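Long-range contacts in esterase D (PDB 2W87), which binds glucuronic acid through a calcium-containing family 35 carbohydrate-binding module, the part described here, of an enzyme that probably cleaves feruloyl esters in plant cell walls: residues A[65-69]-A[116-121]; A[14-19]-A[30-34]; A[81-85]-A[97-102]. All coordinates share one frame; numbering follows the deposited sequence.

Contact 1: residues A[65-69]-A[116-121]; sequences ANRNG and TAEGLP. With GCU (alpha-D-glucopyranuronic acid), chain E.
The R67 guanidinium is covered on one face by E118, whose CB sits 3.6 Å above the plane, towards the rim, with its backbone O over the same face. Around the edge lie L120 O, the glucuronic acid carboxylate and water 1. R67 NH1 and NH2 each give one nearly straight bond to that carboxylate, NH1 to O6A and NH2 to O6B, both 2.8 Å. NH1 also donates to L120 O at 3.1 Å; this oxygen lies in the guanidinium plane, whereas the donor stands 45° above the carbonyl plane of L120. Water 1 accepts from NE and from A65 N. With CG beside the backbone N (chi1 -68°) and the chain extended on to NE, R67 passes G119 O along CB, CG and CD, with P121 CD against CB. The E118 side chain crosses it at about a right angle, and its OE1 forms a salt bridge with R67 NH2 (3.0 Å) whose hydrogen bond is weak and bent; E118 has two conformers, so this link belongs to one of them. Waters 2 and 3 bind the loops together: water 2 joins N66 O, T116 OG1 and, in that conformer, E118 OE2, and water 3 joins N68 O, T116 N and G119 O. Residues 116-119 form a type I turn, and T116 OG1 accepts from E118 N as an ST turn. R67 O, 3.5 Å from P121 CD, is buried without a polar partner. H22 and N122 also bind the sugar. The paired N-H bonds match the two oxygens of a uronate, so R67 is one of two grips on the acid group, the other being the calcium ion, which also binds O6A; L120 O and water 1, both in its plane, hold the guanidinium's rotation, while E118 covers one face.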
# COMPACT_ATOMS: atom_id res chain seq x y z
N ALA A 65 -13.62 10.48 -7.47
CA ALA A 65 -12.82 10.05 -8.60
C ALA A 65 -11.86 8.93 -8.17
O ALA A 65 -11.56 8.78 -6.98
CB ALA A 65 -12.03 11.23 -9.16
N ASN A 66 -11.40 8.13 -9.13
CA ASN A 66 -10.28 7.22 -8.88
C ASN A 66 -9.12 8.02 -8.32
O ASN A 66 -8.92 9.18 -8.69
CB ASN A 66 -9.80 6.58 -10.18
CG ASN A 66 -10.59 5.35 -10.56
OD1 ASN A 66 -11.83 5.36 -10.57
ND2 ASN A 66 -9.88 4.29 -10.93
N ARG A 67 -8.36 7.38 -7.44
CA ARG A 67 -7.13 7.93 -6.92
C ARG A 67 -6.04 6.86 -7.16
O ARG A 67 -5.46 6.30 -6.21
CB ARG A 67 -7.30 8.23 -5.46
CG ARG A 67 -8.24 9.34 -5.19
CD ARG A 67 -8.20 9.68 -3.73
NE ARG A 67 -9.16 10.73 -3.40
CZ ARG A 67 -9.15 11.38 -2.24
NH1 ARG A 67 -8.25 11.10 -1.31
NH2 ARG A 67 -10.05 12.33 -2.01
N ASN A 68 -5.78 6.57 -8.43
CA ASN A 68 -4.85 5.50 -8.79
C ASN A 68 -3.48 5.79 -8.21
O ASN A 68 -3.12 6.94 -7.94
CB ASN A 68 -4.75 5.35 -10.30
CG ASN A 68 -5.99 4.79 -10.91
OD1 ASN A 68 -6.98 4.50 -10.23
ND2 ASN A 68 -5.96 4.61 -12.22
N GLY A 69 -2.74 4.71 -8.00
CA GLY A 69 -1.39 4.77 -7.49
C GLY A 69 -0.36 4.15 -8.42
O GLY A 69 -0.67 3.30 -9.27
N THR A 116 -2.61 11.36 -8.80
CA THR A 116 -3.42 12.56 -8.94
C THR A 116 -3.23 13.50 -7.74
O THR A 116 -2.70 13.09 -6.70
CB THR A 116 -4.94 12.25 -9.04
OG1 THR A 116 -5.49 12.00 -7.73
CG2 THR A 116 -5.24 11.07 -9.98
N ALA A 117 -3.70 14.74 -7.88
CA ALA A 117 -3.53 15.77 -6.85
C ALA A 117 -4.34 15.51 -5.60
O ALA A 117 -4.14 16.19 -4.60
CB ALA A 117 -3.86 17.17 -7.41
N GLU A 118 -5.26 14.54 -5.65
CA GLU A 118 -6.07 14.19 -4.48
C GLU A 118 -5.30 13.29 -3.50
O GLU A 118 -5.76 13.06 -2.39
CB GLU A 118 -7.35 13.47 -4.88
CG GLU A 118 -8.32 14.32 -5.66
CD GLU A 118 -9.72 13.73 -5.64
OE1 GLU A 118 -10.41 13.83 -4.59
OE2 GLU A 118 -10.16 13.21 -6.69
N GLY A 119 -4.15 12.80 -3.91
CA GLY A 119 -3.41 11.86 -3.07
C GLY A 119 -3.99 10.47 -3.26
O GLY A 119 -4.71 10.20 -4.24
N LEU A 120 -3.68 9.57 -2.34
CA LEU A 120 -4.22 8.23 -2.37
C LEU A 120 -5.56 8.12 -1.67
O LEU A 120 -5.97 9.02 -0.95
CB LEU A 120 -3.23 7.26 -1.70
CG LEU A 120 -1.94 6.97 -2.46
CD1 LEU A 120 -1.01 6.08 -1.56
CD2 LEU A 120 -2.22 6.28 -3.78
N PRO A 121 -6.24 6.98 -1.86
CA PRO A 121 -7.30 6.69 -0.92
C PRO A 121 -6.68 6.46 0.46
O PRO A 121 -5.44 6.46 0.60
CB PRO A 121 -7.89 5.38 -1.44
CG PRO A 121 -7.30 5.13 -2.73
CD PRO A 121 -6.02 5.88 -2.80
C1 GCU E . -11.44 13.62 4.29
C2 GCU E . -11.41 12.26 4.97
C3 GCU E . -9.97 11.75 5.02
C4 GCU E . -9.47 11.61 3.60
C5 GCU E . -9.59 12.97 2.90
C6 GCU E . -9.17 12.92 1.44
O1 GCU E . -10.60 14.48 5.06
O2 GCU E . -11.90 12.38 6.29
O3 GCU E . -9.88 10.50 5.70
O4 GCU E . -8.08 11.20 3.55
O5 GCU E . -10.95 13.42 2.93
O6A GCU E . -8.08 12.38 1.21
O6B GCU E . -9.91 13.43 0.57
O HOH W 1 -11.50 10.87 -5.22
O HOH W 2 -8.27 11.88 -8.08
O HOH W 3 -4.03 9.56 -6.83

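Contact 2: residues A[14-19]-A[30-34]; sequences VDGTID and FANTN. With CA (calcium ion), chain C; GCU (alpha-D-glucopyranuronic acid), chain E.
D19 and N32 meet through their side chains: N32 ND2 donates to D19 OD2 at 2.8 Å, almost straight (176°). The bond lies in the N32 amide plane but reaches D19 from above its carboxylate, the two planes being nearly perpendicular. N32 has CG anti to the backbone N (chi1 175°), which sends its amide out towards the sugar; with ND2 held by D19, OD1 is turned to the calcium ion, 2.3 Å away. The other carboxylate oxygen, D19 OD1, accepts a hydrogen bond from T17 OG1 at 2.6 Å, so T17 positions D19, which in turn positions the metal ligand. These groups stand on one face of an antiparallel beta hairpin, strands 16-19 and 30-33, where T17 with N32 and D19 with F30 are hydrogen-bonded pairs, each with two backbone bonds. T33 O also binds the calcium, and N35, waters 4, 5 and 6, and O4 and O6A of glucuronic acid complete its shell. F30 lies on the same face as D19 and N32; CG between N and the carbonyl carbon (chi1 52°) brings its ring back under its partner strand, where D19 O lies 3.4 Å above the plane, towards the rim. I18 and A31 share the other face, CD1 to CB 3.9 Å, and V14 CG2 from before the strand reaches the same A31 CB. At the open end N34 N donates to D15 O, while the carboxylate of D15 turns away to R13 and A40.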
# COMPACT_ATOMS: atom_id res chain seq x y z
N VAL A 14 4.29 7.04 5.86
CA VAL A 14 3.21 7.69 5.11
C VAL A 14 3.52 9.19 5.02
O VAL A 14 3.90 9.81 6.01
CB VAL A 14 1.81 7.47 5.72
CG1 VAL A 14 1.76 7.87 7.19
CG2 VAL A 14 0.73 8.21 4.90
N ASP A 15 3.40 9.72 3.81
CA ASP A 15 3.42 11.17 3.60
C ASP A 15 2.03 11.68 3.91
O ASP A 15 1.17 11.76 3.03
CB ASP A 15 3.83 11.51 2.18
CG ASP A 15 5.19 10.97 1.83
OD1 ASP A 15 6.10 11.10 2.70
OD2 ASP A 15 5.33 10.38 0.70
N GLY A 16 1.82 12.00 5.18
CA GLY A 16 0.47 12.24 5.70
C GLY A 16 0.40 11.78 7.15
O GLY A 16 1.33 12.00 7.91
N THR A 17 -0.69 11.13 7.54
CA THR A 17 -0.89 10.71 8.91
C THR A 17 -1.40 9.29 8.97
O THR A 17 -1.90 8.79 7.98
CB THR A 17 -1.90 11.63 9.66
OG1 THR A 17 -3.10 11.79 8.90
CG2 THR A 17 -1.30 12.98 9.95
N ILE A 18 -1.28 8.69 10.15
CA ILE A 18 -2.02 7.49 10.48
C ILE A 18 -3.26 7.89 11.27
O ILE A 18 -3.16 8.50 12.33
CB ILE A 18 -1.18 6.48 11.28
CG1 ILE A 18 0.05 6.11 10.48
CG2 ILE A 18 -2.01 5.22 11.59
CD1 ILE A 18 -0.29 5.32 9.24
N ASP A 19 -4.43 7.54 10.75
CA ASP A 19 -5.69 8.00 11.28
C ASP A 19 -6.57 6.81 11.64
O ASP A 19 -6.29 5.65 11.26
CB ASP A 19 -6.45 8.84 10.24
CG ASP A 19 -5.79 10.14 9.92
OD1 ASP A 19 -4.71 10.46 10.47
OD2 ASP A 19 -6.38 10.87 9.10
N PHE A 30 -5.38 3.49 9.68
CA PHE A 30 -5.14 3.48 8.24
C PHE A 30 -4.24 4.64 7.89
O PHE A 30 -4.15 5.62 8.63
CB PHE A 30 -6.46 3.56 7.48
CG PHE A 30 -7.35 4.70 7.90
CD1 PHE A 30 -7.19 5.97 7.37
CD2 PHE A 30 -8.37 4.50 8.82
CE1 PHE A 30 -8.02 7.00 7.75
CE2 PHE A 30 -9.20 5.52 9.19
CZ PHE A 30 -9.04 6.78 8.66
N ALA A 31 -3.50 4.51 6.79
CA ALA A 31 -2.62 5.57 6.33
C ALA A 31 -3.44 6.55 5.49
O ALA A 31 -4.11 6.16 4.51
CB ALA A 31 -1.46 4.99 5.51
N ASN A 32 -3.36 7.83 5.84
CA ASN A 32 -4.05 8.90 5.14
C ASN A 32 -3.04 9.85 4.50
O ASN A 32 -2.43 10.66 5.19
CB ASN A 32 -4.91 9.67 6.14
CG ASN A 32 -5.58 10.89 5.54
OD1 ASN A 32 -5.45 11.16 4.33
ND2 ASN A 32 -6.30 11.64 6.38
N THR A 33 -2.82 9.72 3.20
CA THR A 33 -1.85 10.59 2.52
C THR A 33 -2.32 12.04 2.46
O THR A 33 -3.53 12.31 2.36
CB THR A 33 -1.57 10.16 1.06
OG1 THR A 33 -2.80 10.12 0.31
CG2 THR A 33 -0.87 8.81 1.02
N ASN A 34 -1.36 12.95 2.53
CA ASN A 34 -1.52 14.29 2.03
C ASN A 34 -2.26 14.26 0.70
O ASN A 34 -2.06 13.34 -0.08
CB ASN A 34 -0.15 14.91 1.74
CG ASN A 34 0.68 15.15 3.00
OD1 ASN A 34 0.12 15.38 4.07
ND2 ASN A 34 2.02 15.14 2.86
CA CA C . -5.90 12.07 2.22
C1 GCU E . -11.44 13.62 4.29
C2 GCU E . -11.41 12.26 4.97
C3 GCU E . -9.97 11.75 5.02
C4 GCU E . -9.47 11.61 3.60
C5 GCU E . -9.59 12.97 2.90
C6 GCU E . -9.17 12.92 1.44
O1 GCU E . -10.60 14.48 5.06
O2 GCU E . -11.90 12.38 6.29
O3 GCU E . -9.88 10.50 5.70
O4 GCU E . -8.08 11.20 3.55
O5 GCU E . -10.95 13.42 2.93
O6A GCU E . -8.08 12.38 1.21
O6B GCU E . -9.91 13.43 0.57
O HOH W 4 -5.30 11.57 -0.12
O HOH W 5 -5.99 14.11 3.55
O HOH W 6 -5.91 9.62 1.85

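Contact 3: residues A[81-85]-A[97-102]; sequences YTVSL and ATIDVD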
# COMPACT_ATOMS: atom_id res chain seq x y z
N TYR A 81 4.66 -0.40 -11.30
CA TYR A 81 3.35 -0.98 -11.51
C TYR A 81 2.29 0.07 -11.32
O TYR A 81 2.54 1.12 -10.70
CB TYR A 81 3.10 -2.09 -10.50
CG TYR A 81 4.04 -3.28 -10.60
CD1 TYR A 81 3.68 -4.39 -11.33
CD2 TYR A 81 5.25 -3.29 -9.92
CE1 TYR A 81 4.52 -5.48 -11.42
CE2 TYR A 81 6.10 -4.36 -10.02
CZ TYR A 81 5.72 -5.45 -10.76
OH TYR A 81 6.56 -6.53 -10.86
N THR A 82 1.09 -0.22 -11.81
CA THR A 82 -0.03 0.70 -11.67
C THR A 82 -1.09 0.01 -10.83
O THR A 82 -1.34 -1.17 -11.03
CB THR A 82 -0.59 1.08 -13.06
OG1 THR A 82 -1.01 -0.11 -13.75
CG2 THR A 82 0.48 1.80 -13.88
N VAL A 83 -1.70 0.73 -9.87
CA VAL A 83 -2.75 0.17 -9.02
C VAL A 83 -3.99 1.03 -9.19
O VAL A 83 -3.94 2.22 -8.96
CB VAL A 83 -2.33 0.15 -7.53
CG1 VAL A 83 -3.40 -0.46 -6.67
CG2 VAL A 83 -1.02 -0.62 -7.34
N SER A 84 -5.07 0.41 -9.62
CA SER A 84 -6.33 1.13 -9.84
C SER A 84 -7.09 1.19 -8.53
O SER A 84 -7.32 0.14 -7.91
CB SER A 84 -7.19 0.39 -10.86
OG SER A 84 -6.51 0.29 -12.10
N LEU A 85 -7.53 2.38 -8.16
CA LEU A 85 -8.16 2.63 -6.87
C LEU A 85 -9.43 3.49 -7.06
O LEU A 85 -9.47 4.67 -6.74
CB LEU A 85 -7.15 3.30 -5.95
CG LEU A 85 -5.91 2.44 -5.60
CD1 LEU A 85 -4.83 3.28 -4.87
CD2 LEU A 85 -6.29 1.24 -4.76
N ALA A 97 -7.70 -3.84 -3.75
CA ALA A 97 -7.13 -3.87 -5.08
C ALA A 97 -6.02 -4.91 -5.02
O ALA A 97 -5.33 -5.02 -4.03
CB ALA A 97 -6.58 -2.52 -5.50
N THR A 98 -5.86 -5.68 -6.09
CA THR A 98 -4.81 -6.70 -6.08
C THR A 98 -3.95 -6.57 -7.31
O THR A 98 -4.46 -6.34 -8.40
CB THR A 98 -5.39 -8.14 -5.98
OG1 THR A 98 -4.31 -9.07 -5.84
CG2 THR A 98 -6.21 -8.46 -7.23
N ILE A 99 -2.65 -6.73 -7.10
CA ILE A 99 -1.68 -6.71 -8.18
C ILE A 99 -0.63 -7.80 -7.93
O ILE A 99 -0.24 -8.03 -6.78
CB ILE A 99 -1.04 -5.32 -8.31
CG1 ILE A 99 -0.11 -5.26 -9.52
CG2 ILE A 99 -0.31 -4.93 -7.04
CD1 ILE A 99 -0.02 -3.91 -10.11
N ASP A 100 -0.25 -8.50 -8.99
CA ASP A 100 0.87 -9.41 -8.90
C ASP A 100 2.16 -8.66 -9.22
O ASP A 100 2.22 -7.85 -10.13
CB ASP A 100 0.69 -10.60 -9.83
CG ASP A 100 -0.27 -11.66 -9.28
OD1 ASP A 100 -0.83 -11.49 -8.18
OD2 ASP A 100 -0.46 -12.68 -9.95
N VAL A 101 3.20 -8.93 -8.44
CA VAL A 101 4.45 -8.22 -8.60
C VAL A 101 5.57 -9.21 -8.42
O VAL A 101 5.39 -10.22 -7.75
CB VAL A 101 4.67 -7.10 -7.56
CG1 VAL A 101 3.52 -6.11 -7.58
CG2 VAL A 101 4.86 -7.68 -6.15
N ASP A 102 6.72 -8.90 -9.00
CA ASP A 102 7.89 -9.75 -8.85
C ASP A 102 8.79 -9.11 -7.83
O ASP A 102 9.36 -8.04 -8.06
CB ASP A 102 8.60 -9.92 -10.19
CG ASP A 102 8.02 -11.07 -11.00
OD1 ASP A 102 8.23 -12.24 -10.60
OD2 ASP A 102 7.35 -10.81 -12.02
O HOH W 7 9.24 -6.20 -9.92
O HOH W 8 5.94 -8.30 -12.90
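Two strands from different sheets of a beta sandwich meet here, antiparallel, with Y81, A97 and I99 pointing across, and V83, L85 and V101 meeting the other segment from the flank. Strand 80-83 pairs with 69-73 in one sheet, and 95-103 is an outermost strand of the other. The segment axes approach to 8.1 Å, so side chains rather than backbone pairing fill the gap. Y81 contributes most. Its ring reaches along strand 97-102, and V101 CG1 stands over the ring centre at 3.8 Å, only 5° off the normal, in a CH-pi contact. V101 CB lies over the same ring nearer CZ. Beyond the ring, Y81 OH accepts from D102 N (3.0 Å, 168°), which anchors the tyrosine to the backbone of the other sheet. Two waters lie in the ring plane at its edge: Y81 OH donates to water 7, which donates to D102 O, while water 8 donates to Y81 OH and to D102 OD2. The hydroxyl is thus held by three bonds. I99 comes in at the other end of the ring: with CG1 anti to the backbone N (chi1 -175°), it projects CD1 to Y81 CB at 3.6 Å and to T82 O at 3.2 Å, a tight fit against a carbonyl. Further along, A97 CB sits among V83 CG1, S84 O and L85 CD2, the last at 3.8 Å. Outside the pair, V101 also packs on L55 of strand 51-60, Y81 on L71 and I73, and L85 on L120 and P121. Apolar side chains between two facing antiparallel sheets, tied at one margin by a tyrosine hydroxyl, close this side of the beta sandwich, the jelly-roll fold in which family 35 carbohydrate-binding modules are built.

Overall arrangement
Along the chain, contact 2 closes before contact 1 opens, and both segments of contact 3 fall between those of contact 1. Contacts 1 and 2, with centres about 13 Å apart, touch through L120 N and T33 OG1 and converge on the same glucuronic acid: the loops of contact 1 supply an arginine, the hairpin of contact 2 supplies calcium ligands. Contact 3, centred about 14 Å from contact 1, adjoins it through backbone pairs R67-L85 and G69-V83, so the sandwich runs straight into the arginine loop. Contacts 2 and 3 lie on opposite sides of the chain centre, about 20 Å apart between centres, without touching. The sugar is thus held by loops, the hairpin and the start of strand 122-129, apart from the facing side chains of contact 3.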